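Local structure of neural-cadherin (Drosophila melanogaster, 3UBF) at residues M113-Q118 with E201-V206; P122-V127 with V162-G167; G152-D157 with D169-D174; A211-M216 with K239-R244. The protein mediates calcium-dependent, homophilic cell-cell adhesion through its chain of extracellular cadherin domains, three of which make up this fragment. All blocks are in the same frame, centred on the assembly; numbering follows the deposited sequence.

Interaction 1 (M113-Q118 with E201-V206)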
loop_
_atom_site.group_PDB
_atom_site.type_symbol
_atom_site.label_atom_id
_atom_site.label_comp_id
_atom_site.label_asym_id
_atom_site.label_seq_id
_atom_site.Cartn_x
_atom_site.Cartn_y
_atom_site.Cartn_z
ATOM N N MET A 113 -11.045 8.487 0.477
ATOM C CA MET A 113 -11.994 7.697 -0.278
ATOM C C MET A 113 -13.315 8.419 -0.484
ATOM O O MET A 113 -13.978 8.812 0.477
ATOM C CB MET A 113 -12.227 6.372 0.437
ATOM C CG MET A 113 -11.079 5.384 0.294
ATOM S SD MET A 113 -11.298 3.972 1.394
ATOM C CE MET A 113 -9.727 3.157 1.111
ATOM N N GLN A 114 -13.684 8.594 -1.749
ATOM C CA GLN A 114 -14.907 9.295 -2.101
ATOM C C GLN A 114 -15.705 8.534 -3.154
ATOM O O GLN A 114 -15.150 8.007 -4.104
ATOM C CB GLN A 114 -14.604 10.721 -2.560
ATOM C CG GLN A 114 -14.177 11.607 -1.413
ATOM C CD GLN A 114 -13.961 13.058 -1.770
ATOM O OE1 GLN A 114 -13.608 13.847 -0.900
ATOM N NE2 GLN A 114 -14.157 13.423 -3.040
ATOM N N ALA A 115 -17.009 8.462 -2.937
ATOM C CA ALA A 115 -17.940 7.856 -3.853
ATOM C C ALA A 115 -19.212 8.694 -3.850
ATOM O O ALA A 115 -19.387 9.597 -3.021
ATOM C CB ALA A 115 -18.257 6.448 -3.418
ATOM N N VAL A 116 -20.098 8.389 -4.792
ATOM C CA VAL A 116 -21.471 8.886 -4.761
ATOM C C VAL A 116 -22.414 7.693 -4.764
ATOM O O VAL A 116 -22.052 6.605 -5.226
ATOM C CB VAL A 116 -21.780 9.778 -5.967
ATOM C CG1 VAL A 116 -21.072 11.125 -5.825
ATOM C CG2 VAL A 116 -21.397 9.071 -7.278
ATOM N N VAL A 117 -23.620 7.890 -4.249
ATOM C CA VAL A 117 -24.654 6.870 -4.383
ATOM C C VAL A 117 -25.873 7.433 -5.103
ATOM O O VAL A 117 -26.433 8.454 -4.701
ATOM C CB VAL A 117 -25.057 6.263 -3.019
ATOM C CG1 VAL A 117 -25.567 7.342 -2.058
ATOM C CG2 VAL A 117 -26.102 5.179 -3.215
ATOM N N GLN A 118 -26.269 6.752 -6.174
ATOM C CA GLN A 118 -27.500 7.025 -6.912
ATOM C C GLN A 118 -28.646 7.224 -5.908
ATOM O O GLN A 118 -28.732 6.495 -4.916
ATOM C CB GLN A 118 -27.782 5.815 -7.796
ATOM C CG GLN A 118 -28.207 6.101 -9.223
ATOM C CD GLN A 118 -29.085 4.971 -9.804
ATOM O OE1 GLN A 118 -28.775 3.773 -9.667
ATOM N NE2 GLN A 118 -30.183 5.355 -10.445
ATOM N N GLU A 201 -9.623 3.791 7.327
ATOM C CA GLU A 201 -9.863 4.905 6.421
ATOM C C GLU A 201 -11.320 5.329 6.378
ATOM O O GLU A 201 -12.234 4.519 6.559
ATOM C CB GLU A 201 -9.411 4.561 4.992
ATOM C CG GLU A 201 -7.935 4.835 4.705
ATOM C CD GLU A 201 -7.554 6.312 4.741
ATOM O OE1 GLU A 201 -8.437 7.200 4.847
ATOM O OE2 GLU A 201 -6.347 6.592 4.682
ATOM N N ARG A 202 -11.524 6.602 6.081
ATOM C CA ARG A 202 -12.852 7.169 5.980
ATOM C C ARG A 202 -13.335 7.189 4.540
ATOM O O ARG A 202 -12.719 7.808 3.675
ATOM C CB ARG A 202 -12.848 8.583 6.533
ATOM C CG ARG A 202 -14.191 9.232 6.570
ATOM C CD ARG A 202 -14.016 10.582 7.151
ATOM N NE ARG A 202 -15.261 11.324 7.306
ATOM C CZ ARG A 202 -15.821 12.076 6.363
ATOM N NH1 ARG A 202 -15.276 12.158 5.151
ATOM N NH2 ARG A 202 -16.941 12.738 6.637
ATOM N N LEU A 203 -14.461 6.518 4.317
ATOM C CA LEU A 203 -15.130 6.494 3.027
ATOM C C LEU A 203 -16.371 7.382 3.103
ATOM O O LEU A 203 -17.286 7.171 3.928
ATOM C CB LEU A 203 -15.467 5.059 2.600
ATOM C CG LEU A 203 -16.408 4.853 1.400
ATOM C CD1 LEU A 203 -15.920 5.576 0.151
ATOM C CD2 LEU A 203 -16.618 3.384 1.108
ATOM N N SER A 204 -16.361 8.386 2.234
ATOM C CA SER A 204 -17.415 9.369 2.125
ATOM C C SER A 204 -18.239 9.067 0.885
ATOM O O SER A 204 -17.715 9.099 -0.230
ATOM C CB SER A 204 -16.807 10.771 2.007
ATOM O OG SER A 204 -17.702 11.630 1.320
ATOM N N ILE A 205 -19.520 8.764 1.090
ATOM C CA ILE A 205 -20.449 8.494 -0.004
ATOM C C ILE A 205 -21.523 9.573 0.030
ATOM O O ILE A 205 -22.190 9.750 1.043
ATOM C CB ILE A 205 -21.080 7.091 0.138
ATOM C CG1 ILE A 205 -19.987 6.024 0.268
ATOM C CG2 ILE A 205 -21.988 6.786 -1.037
ATOM C CD1 ILE A 205 -20.467 4.702 0.807
ATOM N N VAL A 206 -21.643 10.331 -1.054
ATOM C CA VAL A 206 -22.563 11.463 -1.093
ATOM C C VAL A 206 -23.762 11.133 -1.988
ATOM O O VAL A 206 -23.597 10.596 -3.086
ATOM C CB VAL A 206 -21.846 12.768 -1.536
ATOM C CG1 VAL A 206 -22.842 13.916 -1.766
ATOM C CG2 VAL A 206 -20.831 13.193 -0.500
HETATM O O HOH W 1 -10.132 7.542 2.936
#
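Met113 to Val117 runs alongside Leu203 to Val206 as a parallel strand pair, and four backbone bonds zip the two together. Ser204 N points almost straight at Met113 O (3.0 Å, 174° at the hydrogen), and Ala115 N returns a bond to Ser204 O at 2.9 Å. Val206 N then meets Ala115 O at 3.1 Å. Last comes Val117 N, 2.9 Å from Val206 O.

The tight side is the face carrying Met113, Ala115, Leu203 and Ile205, where Met113, Ala115 and Leu203 pack on Phe128 of the opposing sheet. There Leu203 swings its CD1 back across the pair to within 3.8 Å of Met113 CB. Ile205 straddles its neighbours: CG2, anti to its own backbone N, reaches Val117 CB (3.7 Å), while CG1, anti to the carbonyl carbon (chi1 -54°), touches the methyl of Ala115. The extended Met113 chain crosses Glu201 at about a right angle, its SD and CE resting on Glu201 CB.

The other face, bearing Gln114, Val116, Ser204 and Val206, is looser and partly open to solvent. Its side chains barely meet one another, and polar groups take over: Ser204 OG bonds to Glu176 and Arg210. At the Met113 end a water accepts from Met113 N and donates to Arg202 O and to Glu201 OE1 (2.6 Å from the latter).

A short N-terminal edge strand lying parallel to the last strand is characteristic of the Greek-key beta sandwich of cadherin domains, here the second of the fragment.

Interaction 2 (P122-V127 with V162-G167)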
loop_
_atom_site.group_PDB
_atom_site.type_symbol
_atom_site.label_atom_id
_atom_site.label_comp_id
_atom_site.label_asym_id
_atom_site.label_seq_id
_atom_site.Cartn_x
_atom_site.Cartn_y
_atom_site.Cartn_z
ATOM N N PRO A 122 -31.077 0.755 -5.895
ATOM C CA PRO A 122 -31.729 -0.441 -5.364
ATOM C C PRO A 122 -30.760 -1.245 -4.499
ATOM O O PRO A 122 -29.539 -1.092 -4.631
ATOM C CB PRO A 122 -32.127 -1.218 -6.624
ATOM C CG PRO A 122 -31.154 -0.788 -7.667
ATOM C CD PRO A 122 -30.726 0.624 -7.322
ATOM N N PRO A 123 -31.293 -2.071 -3.587
ATOM C CA PRO A 123 -30.453 -2.855 -2.681
ATOM C C PRO A 123 -29.314 -3.569 -3.410
ATOM O O PRO A 123 -29.515 -4.113 -4.504
ATOM C CB PRO A 123 -31.432 -3.896 -2.113
ATOM C CG PRO A 123 -32.760 -3.236 -2.178
ATOM C CD PRO A 123 -32.733 -2.269 -3.328
ATOM N N ASN A 124 -28.132 -3.568 -2.800
ATOM C CA ASN A 124 -26.982 -4.330 -3.307
ATOM C C ASN A 124 -26.334 -3.711 -4.518
ATOM O O ASN A 124 -25.655 -4.378 -5.303
ATOM C CB ASN A 124 -27.378 -5.781 -3.571
ATOM C CG ASN A 124 -27.641 -6.514 -2.300
ATOM O OD1 ASN A 124 -28.768 -6.973 -2.057
ATOM N ND2 ASN A 124 -26.609 -6.582 -1.427
ATOM N N THR A 125 -26.575 -2.420 -4.657
ATOM C CA THR A 125 -25.886 -1.594 -5.611
ATOM C C THR A 125 -24.485 -1.331 -5.084
ATOM O O THR A 125 -24.327 -0.792 -3.987
ATOM C CB THR A 125 -26.657 -0.287 -5.803
ATOM O OG1 THR A 125 -27.927 -0.615 -6.379
ATOM C CG2 THR A 125 -25.900 0.687 -6.702
ATOM N N PRO A 126 -23.468 -1.731 -5.859
ATOM C CA PRO A 126 -22.087 -1.423 -5.519
ATOM C C PRO A 126 -21.820 0.066 -5.741
ATOM O O PRO A 126 -22.221 0.613 -6.759
ATOM C CB PRO A 126 -21.289 -2.285 -6.499
ATOM C CG PRO A 126 -22.185 -2.479 -7.664
ATOM C CD PRO A 126 -23.588 -2.415 -7.157
ATOM N N VAL A 127 -21.180 0.710 -4.771
ATOM C CA VAL A 127 -20.923 2.142 -4.852
ATOM C C VAL A 127 -19.429 2.426 -4.864
ATOM O O VAL A 127 -18.994 3.500 -5.280
ATOM C CB VAL A 127 -21.570 2.898 -3.675
ATOM C CG1 VAL A 127 -23.079 2.713 -3.692
ATOM C CG2 VAL A 127 -20.982 2.426 -2.355
ATOM N N VAL A 162 -16.066 -4.787 -2.241
ATOM C CA VAL A 162 -17.153 -4.025 -2.837
ATOM C C VAL A 162 -18.089 -3.517 -1.736
ATOM O O VAL A 162 -18.485 -4.275 -0.835
ATOM C CB VAL A 162 -17.915 -4.855 -3.905
ATOM C CG1 VAL A 162 -19.048 -4.070 -4.485
ATOM C CG2 VAL A 162 -16.959 -5.290 -5.032
ATOM N N VAL A 163 -18.405 -2.225 -1.793
ATOM C CA VAL A 163 -19.334 -1.608 -0.864
ATOM C C VAL A 163 -20.664 -1.511 -1.577
ATOM O O VAL A 163 -20.744 -0.943 -2.677
ATOM C CB VAL A 163 -18.855 -0.202 -0.429
ATOM C CG1 VAL A 163 -19.826 0.411 0.569
ATOM C CG2 VAL A 163 -17.444 -0.276 0.180
ATOM N N ARG A 164 -21.699 -2.077 -0.956
ATOM C CA ARG A 164 -23.014 -2.210 -1.572
ATOM C C ARG A 164 -24.131 -1.619 -0.705
ATOM O O ARG A 164 -24.114 -1.778 0.521
ATOM C CB ARG A 164 -23.320 -3.679 -1.839
ATOM C CG ARG A 164 -22.522 -4.293 -2.961
ATOM C CD ARG A 164 -22.951 -5.723 -3.170
ATOM N NE ARG A 164 -22.284 -6.362 -4.300
ATOM C CZ ARG A 164 -21.253 -7.205 -4.197
ATOM N NH1 ARG A 164 -20.734 -7.520 -3.010
ATOM N NH2 ARG A 164 -20.731 -7.729 -5.292
ATOM N N THR A 165 -25.098 -0.955 -1.343
ATOM C CA THR A 165 -26.218 -0.380 -0.644
ATOM C C THR A 165 -27.073 -1.478 -0.045
ATOM O O THR A 165 -27.197 -2.563 -0.625
ATOM C CB THR A 165 -27.120 0.445 -1.592
ATOM O OG1 THR A 165 -27.649 -0.389 -2.626
ATOM C CG2 THR A 165 -26.353 1.569 -2.229
ATOM N N ARG A 166 -27.673 -1.220 1.110
ATOM C CA ARG A 166 -28.726 -2.120 1.569
ATOM C C ARG A 166 -29.998 -1.335 1.882
ATOM O O ARG A 166 -29.951 -0.105 2.061
ATOM C CB ARG A 166 -28.266 -3.025 2.726
ATOM C CG ARG A 166 -28.038 -2.334 4.033
ATOM C CD ARG A 166 -27.369 -3.238 5.067
ATOM N NE ARG A 166 -28.282 -4.215 5.669
ATOM C CZ ARG A 166 -29.036 -3.972 6.742
ATOM N NH1 ARG A 166 -29.007 -2.780 7.329
ATOM N NH2 ARG A 166 -29.815 -4.920 7.235
ATOM N N GLY A 167 -31.120 -2.051 1.923
ATOM C CA GLY A 167 -32.426 -1.443 2.169
ATOM C C GLY A 167 -33.002 -0.810 0.913
ATOM O O GLY A 167 -32.284 -0.626 -0.075
HETATM O O HOH W 2 -23.506 -5.845 -6.925
#
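Pro126 and Arg164 face each other as an antiparallel non-hydrogen-bonded pair, flanked by the bonds Val127 N to Val163 O (2.7 Å) and Thr165 N to Thr125 O (2.8 Å). The pair joins two neighbouring strands of a cadherin beta sandwich, and the type II turn Pro122-Thr125 leads into the first of them.

Thr165 grips that turn with both backbone and side chain. Its carbonyl O receives Asn124 N at 2.6 Å, while OG1 accepts Thr125 N at 3.1 Å. With chi1 at 61°, OG1 sits between the backbone N and the carbonyl carbon, facing the turn, and CG2 is left to lie against Val127 CG1. A valine in its place would probably leave the N-H of Thr125 without its side-chain acceptor and allow the turn more play.

On the interior side, Val127 CG2 crosses Val163 CG1. The outer side belongs to Arg164, whose extended chain runs past Asn124 O, so that a water can link this oxygen to Arg164 NE; its NH1 bonds to Asp157. Pro126 CB presses on Val162 CG1 (3.5 Å), and the same methyl stands over the centre of the Arg164 guanidinium, 3.8 Å above its plane.

Interaction 3 (G152-D157 with D169-D174). With ZN (zinc ion), chain D; ZN (zinc ion), chain K.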
loop_
_atom_site.group_PDB
_atom_site.type_symbol
_atom_site.label_atom_id
_atom_site.label_comp_id
_atom_site.label_asym_id
_atom_site.label_seq_id
_atom_site.Cartn_x
_atom_site.Cartn_y
_atom_site.Cartn_z
ATOM N N GLY A 152 -26.889 2.148 8.655
ATOM C CA GLY A 152 -27.047 0.808 8.116
ATOM C C GLY A 152 -27.435 0.747 6.659
ATOM O O GLY A 152 -28.155 -0.161 6.259
ATOM N N ARG A 153 -26.960 1.698 5.861
ATOM C CA ARG A 153 -27.327 1.756 4.452
ATOM C C ARG A 153 -26.271 1.137 3.537
ATOM O O ARG A 153 -26.449 1.059 2.323
ATOM C CB ARG A 153 -27.635 3.193 4.021
ATOM C CG ARG A 153 -28.807 3.876 4.748
ATOM C CD ARG A 153 -30.111 3.051 4.761
ATOM N NE ARG A 153 -30.434 2.499 3.447
ATOM C CZ ARG A 153 -31.054 3.164 2.477
ATOM N NH1 ARG A 153 -31.441 4.424 2.663
ATOM N NH2 ARG A 153 -31.282 2.563 1.317
ATOM N N PHE A 154 -25.172 0.683 4.118
ATOM C CA PHE A 154 -24.114 0.098 3.322
ATOM C C PHE A 154 -23.486 -1.037 4.079
ATOM O O PHE A 154 -23.440 -1.030 5.321
ATOM C CB PHE A 154 -23.041 1.137 2.961
ATOM C CG PHE A 154 -23.552 2.258 2.114
ATOM C CD1 PHE A 154 -24.068 3.414 2.701
ATOM C CD2 PHE A 154 -23.543 2.156 0.734
ATOM C CE1 PHE A 154 -24.572 4.451 1.927
ATOM C CE2 PHE A 154 -24.034 3.197 -0.054
ATOM C CZ PHE A 154 -24.550 4.353 0.544
ATOM N N GLU A 155 -23.018 -2.018 3.318
ATOM C CA GLU A 155 -22.178 -3.088 3.857
ATOM C C GLU A 155 -21.090 -3.401 2.851
ATOM O O GLU A 155 -21.197 -3.045 1.681
ATOM C CB GLU A 155 -23.005 -4.327 4.228
ATOM C CG GLU A 155 -23.649 -4.231 5.615
ATOM C CD GLU A 155 -24.694 -5.292 5.874
ATOM O OE1 GLU A 155 -25.095 -6.002 4.929
ATOM O OE2 GLU A 155 -25.152 -5.406 7.028
ATOM N N VAL A 156 -20.023 -4.025 3.326
ATOM C CA VAL A 156 -18.854 -4.293 2.490
ATOM C C VAL A 156 -18.665 -5.788 2.378
ATOM O O VAL A 156 -18.828 -6.517 3.346
ATOM C CB VAL A 156 -17.551 -3.646 3.061
ATOM C CG1 VAL A 156 -17.283 -4.146 4.474
ATOM C CG2 VAL A 156 -16.359 -3.958 2.169
ATOM N N ASP A 157 -18.349 -6.233 1.173
ATOM C CA ASP A 157 -18.003 -7.605 0.930
ATOM C C ASP A 157 -16.575 -7.808 1.455
ATOM O O ASP A 157 -15.651 -7.134 1.019
ATOM C CB ASP A 157 -18.093 -7.857 -0.569
ATOM C CG ASP A 157 -17.907 -9.285 -0.929
ATOM O OD1 ASP A 157 -16.981 -9.929 -0.405
ATOM O OD2 ASP A 157 -18.683 -9.779 -1.765
ATOM N N ASP A 169 -34.986 2.171 1.023
ATOM C CA ASP A 169 -35.142 3.618 1.166
ATOM C C ASP A 169 -34.243 4.365 0.190
ATOM O O ASP A 169 -33.194 3.875 -0.219
ATOM C CB ASP A 169 -34.850 4.095 2.597
ATOM C CG ASP A 169 -35.983 3.794 3.569
ATOM O OD1 ASP A 169 -37.059 3.316 3.133
ATOM O OD2 ASP A 169 -35.790 4.041 4.788
ATOM N N LEU A 170 -34.688 5.553 -0.178
ATOM C CA LEU A 170 -33.932 6.458 -1.011
ATOM C C LEU A 170 -32.747 7.044 -0.252
ATOM O O LEU A 170 -32.713 7.035 0.977
ATOM C CB LEU A 170 -34.861 7.589 -1.473
ATOM C CG LEU A 170 -36.135 7.167 -2.212
ATOM C CD1 LEU A 170 -37.067 8.368 -2.397
ATOM C CD2 LEU A 170 -35.781 6.533 -3.546
ATOM N N PHE A 171 -31.771 7.548 -0.992
ATOM C CA PHE A 171 -30.716 8.356 -0.403
ATOM C C PHE A 171 -31.025 9.822 -0.716
ATOM O O PHE A 171 -31.768 10.107 -1.677
ATOM C CB PHE A 171 -29.344 7.917 -0.917
ATOM C CG PHE A 171 -29.034 6.469 -0.629
ATOM C CD1 PHE A 171 -29.482 5.456 -1.492
ATOM C CD2 PHE A 171 -28.325 6.107 0.510
ATOM C CE1 PHE A 171 -29.233 4.109 -1.215
ATOM C CE2 PHE A 171 -28.066 4.759 0.787
ATOM C CZ PHE A 171 -28.523 3.761 -0.081
ATOM N N GLN A 172 -30.501 10.722 0.128
ATOM C CA GLN A 172 -30.745 12.170 0.048
ATOM C C GLN A 172 -29.659 12.875 -0.752
ATOM O O GLN A 172 -28.476 12.586 -0.601
ATOM C CB GLN A 172 -30.807 12.785 1.449
ATOM C CG GLN A 172 -32.177 13.249 1.926
ATOM C CD GLN A 172 -33.199 12.110 2.072
ATOM O OE1 GLN A 172 -34.369 12.255 1.697
ATOM N NE2 GLN A 172 -32.759 10.977 2.621
ATOM N N LEU A 173 -30.072 13.813 -1.593
ATOM C CA LEU A 173 -29.142 14.609 -2.366
ATOM C C LEU A 173 -28.200 15.368 -1.427
ATOM O O LEU A 173 -28.629 15.873 -0.385
ATOM C CB LEU A 173 -29.903 15.577 -3.273
ATOM C CG LEU A 173 -29.135 16.490 -4.239
ATOM C CD1 LEU A 173 -28.113 15.715 -5.095
ATOM C CD2 LEU A 173 -30.121 17.286 -5.114
ATOM N N ASP A 174 -26.914 15.412 -1.791
ATOM C CA ASP A 174 -25.896 16.140 -1.037
ATOM C C ASP A 174 -25.654 15.564 0.360
ATOM O O ASP A 174 -24.828 16.087 1.086
ATOM C CB ASP A 174 -26.232 17.651 -0.916
ATOM C CG ASP A 174 -26.426 18.348 -2.277
ATOM O OD1 ASP A 174 -25.589 18.137 -3.192
ATOM O OD2 ASP A 174 -27.410 19.126 -2.425
HETATM ZN ZN ZN D . -18.535 -11.349 -2.705
HETATM ZN ZN ZN K . -36.987 3.803 6.384
HETATM O O HOH W 3 -36.140 3.589 8.201
#
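The guanidinium of Arg153 lies flat on the ring of Phe171 while its edge serves backbone carbonyls, so one group gives both an off-centre cation-pi stack and hydrogen bonds. The planes are only 18° apart and CZ of Arg153 stands 4.1 Å from the centroid of the Phe171 ring. In the beta sandwich of the second cadherin domain, this fastens the start of edge strand 154-156 to the irregular connection that leads into strand 176-185.

Arg153 gets there by folding back: its chain bends at chi2 (-51°) and again at chi3. NH2 donates to Asp169 O at 2.8 Å, tilted from the carbonyl plane, and NH1 makes a weak, long bond to Leu170 O. NE bonds to Arg166 O, which further fixes the rotation of the group. A leucine here would probably leave these carbonyls without their donors and the Phe171 face without its flat cationic partner.

Behind the arginine the contact turns apolar. Phe154 CZ comes within 3.5 Å of Phe171 CE2, the rings meeting obliquely with planes 36° apart, and Tyr177 meets Phe171 edge-to-face. Both phenylalanines are buried and also touch Thr165.

The carboxylate of Asp169 makes no salt bridge with Arg153, although its CB lies against NH1. It turns instead to a zinc ion, bound by Asp169 OD2 at 2.0 Å and by a water.

Interaction 4 (A211-M216 with K239-R244). With ZN (zinc ion), chain E.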
loop_
_atom_site.group_PDB
_atom_site.type_symbol
_atom_site.label_atom_id
_atom_site.label_comp_id
_atom_site.label_asym_id
_atom_site.label_seq_id
_atom_site.Cartn_x
_atom_site.Cartn_y
_atom_site.Cartn_z
ATOM N N ALA A 211 -18.644 17.125 -5.877
ATOM C CA ALA A 211 -17.697 17.851 -6.708
ATOM C C ALA A 211 -16.494 16.997 -7.066
ATOM O O ALA A 211 -16.208 16.019 -6.378
ATOM C CB ALA A 211 -17.265 19.124 -6.003
ATOM N N PRO A 212 -15.774 17.369 -8.139
ATOM C CA PRO A 212 -14.609 16.612 -8.570
ATOM C C PRO A 212 -13.595 16.539 -7.454
ATOM O O PRO A 212 -13.539 17.451 -6.613
ATOM C CB PRO A 212 -14.023 17.471 -9.700
ATOM C CG PRO A 212 -15.093 18.372 -10.117
ATOM C CD PRO A 212 -15.909 18.622 -8.899
ATOM N N GLN A 213 -12.823 15.455 -7.439
ATOM C CA GLN A 213 -11.728 15.300 -6.502
ATOM C C GLN A 213 -10.436 15.145 -7.283
ATOM O O GLN A 213 -10.333 14.327 -8.213
ATOM C CB GLN A 213 -11.943 14.091 -5.603
ATOM C CG GLN A 213 -10.880 13.901 -4.533
ATOM C CD GLN A 213 -11.135 12.667 -3.695
ATOM O OE1 GLN A 213 -11.856 11.759 -4.113
ATOM N NE2 GLN A 213 -10.554 12.623 -2.510
ATOM N N PHE A 214 -9.451 15.945 -6.895
ATOM C CA PHE A 214 -8.142 15.882 -7.501
ATOM C C PHE A 214 -7.439 14.617 -7.045
ATOM O O PHE A 214 -7.689 14.130 -5.943
ATOM C CB PHE A 214 -7.336 17.130 -7.148
ATOM C CG PHE A 214 -7.715 18.340 -7.952
ATOM C CD1 PHE A 214 -8.508 19.337 -7.396
ATOM C CD2 PHE A 214 -7.278 18.485 -9.268
ATOM C CE1 PHE A 214 -8.868 20.476 -8.141
ATOM C CE2 PHE A 214 -7.638 19.623 -10.032
ATOM C CZ PHE A 214 -8.428 20.620 -9.465
ATOM N N TYR A 215 -6.576 14.079 -7.903
ATOM C CA TYR A 215 -5.825 12.852 -7.593
ATOM C C TYR A 215 -4.710 13.062 -6.574
ATOM O O TYR A 215 -4.169 12.102 -6.034
ATOM C CB TYR A 215 -5.337 12.162 -8.872
ATOM C CG TYR A 215 -6.381 11.215 -9.408
ATOM C CD1 TYR A 215 -7.299 11.631 -10.374
ATOM C CD2 TYR A 215 -6.489 9.913 -8.910
ATOM C CE1 TYR A 215 -8.273 10.776 -10.844
ATOM C CE2 TYR A 215 -7.458 9.052 -9.374
ATOM C CZ TYR A 215 -8.355 9.490 -10.341
ATOM O OH TYR A 215 -9.337 8.634 -10.810
ATOM N N MET A 216 -4.383 14.322 -6.300
ATOM C CA MET A 216 -3.515 14.678 -5.171
ATOM C C MET A 216 -4.156 15.837 -4.385
ATOM O O MET A 216 -4.760 16.734 -4.994
ATOM C CB MET A 216 -2.137 15.119 -5.657
ATOM C CG MET A 216 -1.563 14.290 -6.776
ATOM S SD MET A 216 -0.112 13.420 -6.284
ATOM C CE MET A 216 0.876 14.770 -5.631
ATOM N N LYS A 239 -10.987 13.659 -10.604
ATOM C CA LYS A 239 -11.913 12.604 -10.898
ATOM C C LYS A 239 -13.288 13.232 -10.871
ATOM O O LYS A 239 -13.625 13.961 -9.935
ATOM C CB LYS A 239 -11.801 11.515 -9.839
ATOM C CG LYS A 239 -12.812 10.420 -9.985
ATOM C CD LYS A 239 -12.675 9.410 -8.893
ATOM C CE LYS A 239 -13.689 8.335 -9.094
ATOM N NZ LYS A 239 -13.262 7.093 -8.416
ATOM N N SER A 240 -14.072 12.969 -11.909
ATOM C CA SER A 240 -15.451 13.392 -11.924
ATOM C C SER A 240 -16.304 12.216 -11.490
ATOM O O SER A 240 -16.313 11.168 -12.151
ATOM C CB SER A 240 -15.855 13.874 -13.320
ATOM O OG SER A 240 -17.259 13.996 -13.417
ATOM N N PHE A 241 -17.027 12.387 -10.392
ATOM C CA PHE A 241 -17.880 11.313 -9.883
ATOM C C PHE A 241 -19.131 11.070 -10.715
ATOM O O PHE A 241 -19.755 10.010 -10.614
ATOM C CB PHE A 241 -18.201 11.545 -8.413
ATOM C CG PHE A 241 -16.987 11.561 -7.572
ATOM C CD1 PHE A 241 -16.336 12.761 -7.297
ATOM C CD2 PHE A 241 -16.431 10.367 -7.120
ATOM C CE1 PHE A 241 -15.188 12.777 -6.553
ATOM C CE2 PHE A 241 -15.272 10.374 -6.364
ATOM C CZ PHE A 241 -14.646 11.571 -6.086
ATOM N N ALA A 242 -19.479 12.051 -11.543
ATOM C CA ALA A 242 -20.569 11.917 -12.502
ATOM C C ALA A 242 -20.025 11.463 -13.849
ATOM O O ALA A 242 -20.744 11.407 -14.832
ATOM C CB ALA A 242 -21.291 13.240 -12.644
ATOM N N ASP A 243 -18.733 11.163 -13.879
ATOM C CA ASP A 243 -18.033 10.735 -15.090
ATOM C C ASP A 243 -18.226 11.726 -16.242
ATOM O O ASP A 243 -18.330 11.349 -17.416
ATOM C CB ASP A 243 -18.450 9.315 -15.474
ATOM C CG ASP A 243 -17.340 8.553 -16.138
ATOM O OD1 ASP A 243 -16.159 8.953 -15.960
ATOM O OD2 ASP A 243 -17.648 7.554 -16.838
ATOM N N ARG A 244 -18.239 13.005 -15.872
ATOM C CA ARG A 244 -18.496 14.103 -16.786
ATOM C C ARG A 244 -17.212 14.842 -17.156
ATOM O O ARG A 244 -16.177 14.675 -16.516
ATOM C CB ARG A 244 -19.495 15.071 -16.150
HETATM ZN ZN ZN E . -16.129 5.894 -18.113
HETATM O O HOH W 4 -14.725 7.239 -17.265
#
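Gln213 and Phe241 meet amide to ring edge: OE1 of Gln213 lies in the plane of the Phe241 ring, 3.4 Å from its CZ. The glutamine chain is fully extended, with CG anti to the backbone N (chi1 -177°), which carries the amide along the ring rim while CB rests near CE1 and CZ. Its NE2 bonds to Pro112 O, which helps fix how the amide is turned. Phe241 has CG anti to the carbonyl carbon (chi1 -61°), which swings the ring back toward 211-213; Ala211 O comes to the same rim, 3.4 Å from CD1 of Phe241.

On the same face of the pairing as Gln213, Lys239 is likewise extended. Its methylenes slant across Tyr215, Lys239 CB lying 3.7 Å from Tyr215 CE1 and CD near the hydroxyl, while the amine leads away from the contact.

The backbones of Gln213 and Lys239 form an antiparallel hydrogen-bonded pair. Gln213 N meets Lys239 O at 3.0 Å, and Lys239 N reaches Gln213 O at 2.6 Å. Phe241 itself lies in a type I turn from Ser240 to Asp243; Ser240 OG accepts Arg244 N, and Asp243 holds a zinc ion through a long OD2 bond.

Phe241 and Gln213 also touch Gln114 of the preceding domain. This direct meeting of the second and third cadherin domains through side chains is consistent with a calcium-free interdomain linker.

Interactions 1, 2 and 3 belong to the second cadherin domain, and interaction 4 to its junction with the third. Interaction 1 has the most buried side chains, and its apolar face meets interaction 2 across the sandwich, Ile205 CD1 touching Val127 CG2. Interaction 2 is a surface contact dominated by turn and backbone polarity; it shares a sheet with interaction 3, since strands 154-156 and 162-165 are neighbours. Interactions 3 and 4 are both partly buried. Interaction 3, with no strand pairing between its segments, relies on a cation-pi stack and packed rings. Interaction 4 lies clear of interactions 2 and 3 but touches interaction 1, where Phe241 packs on the face of 113-118 that carries Gln114 and Val116.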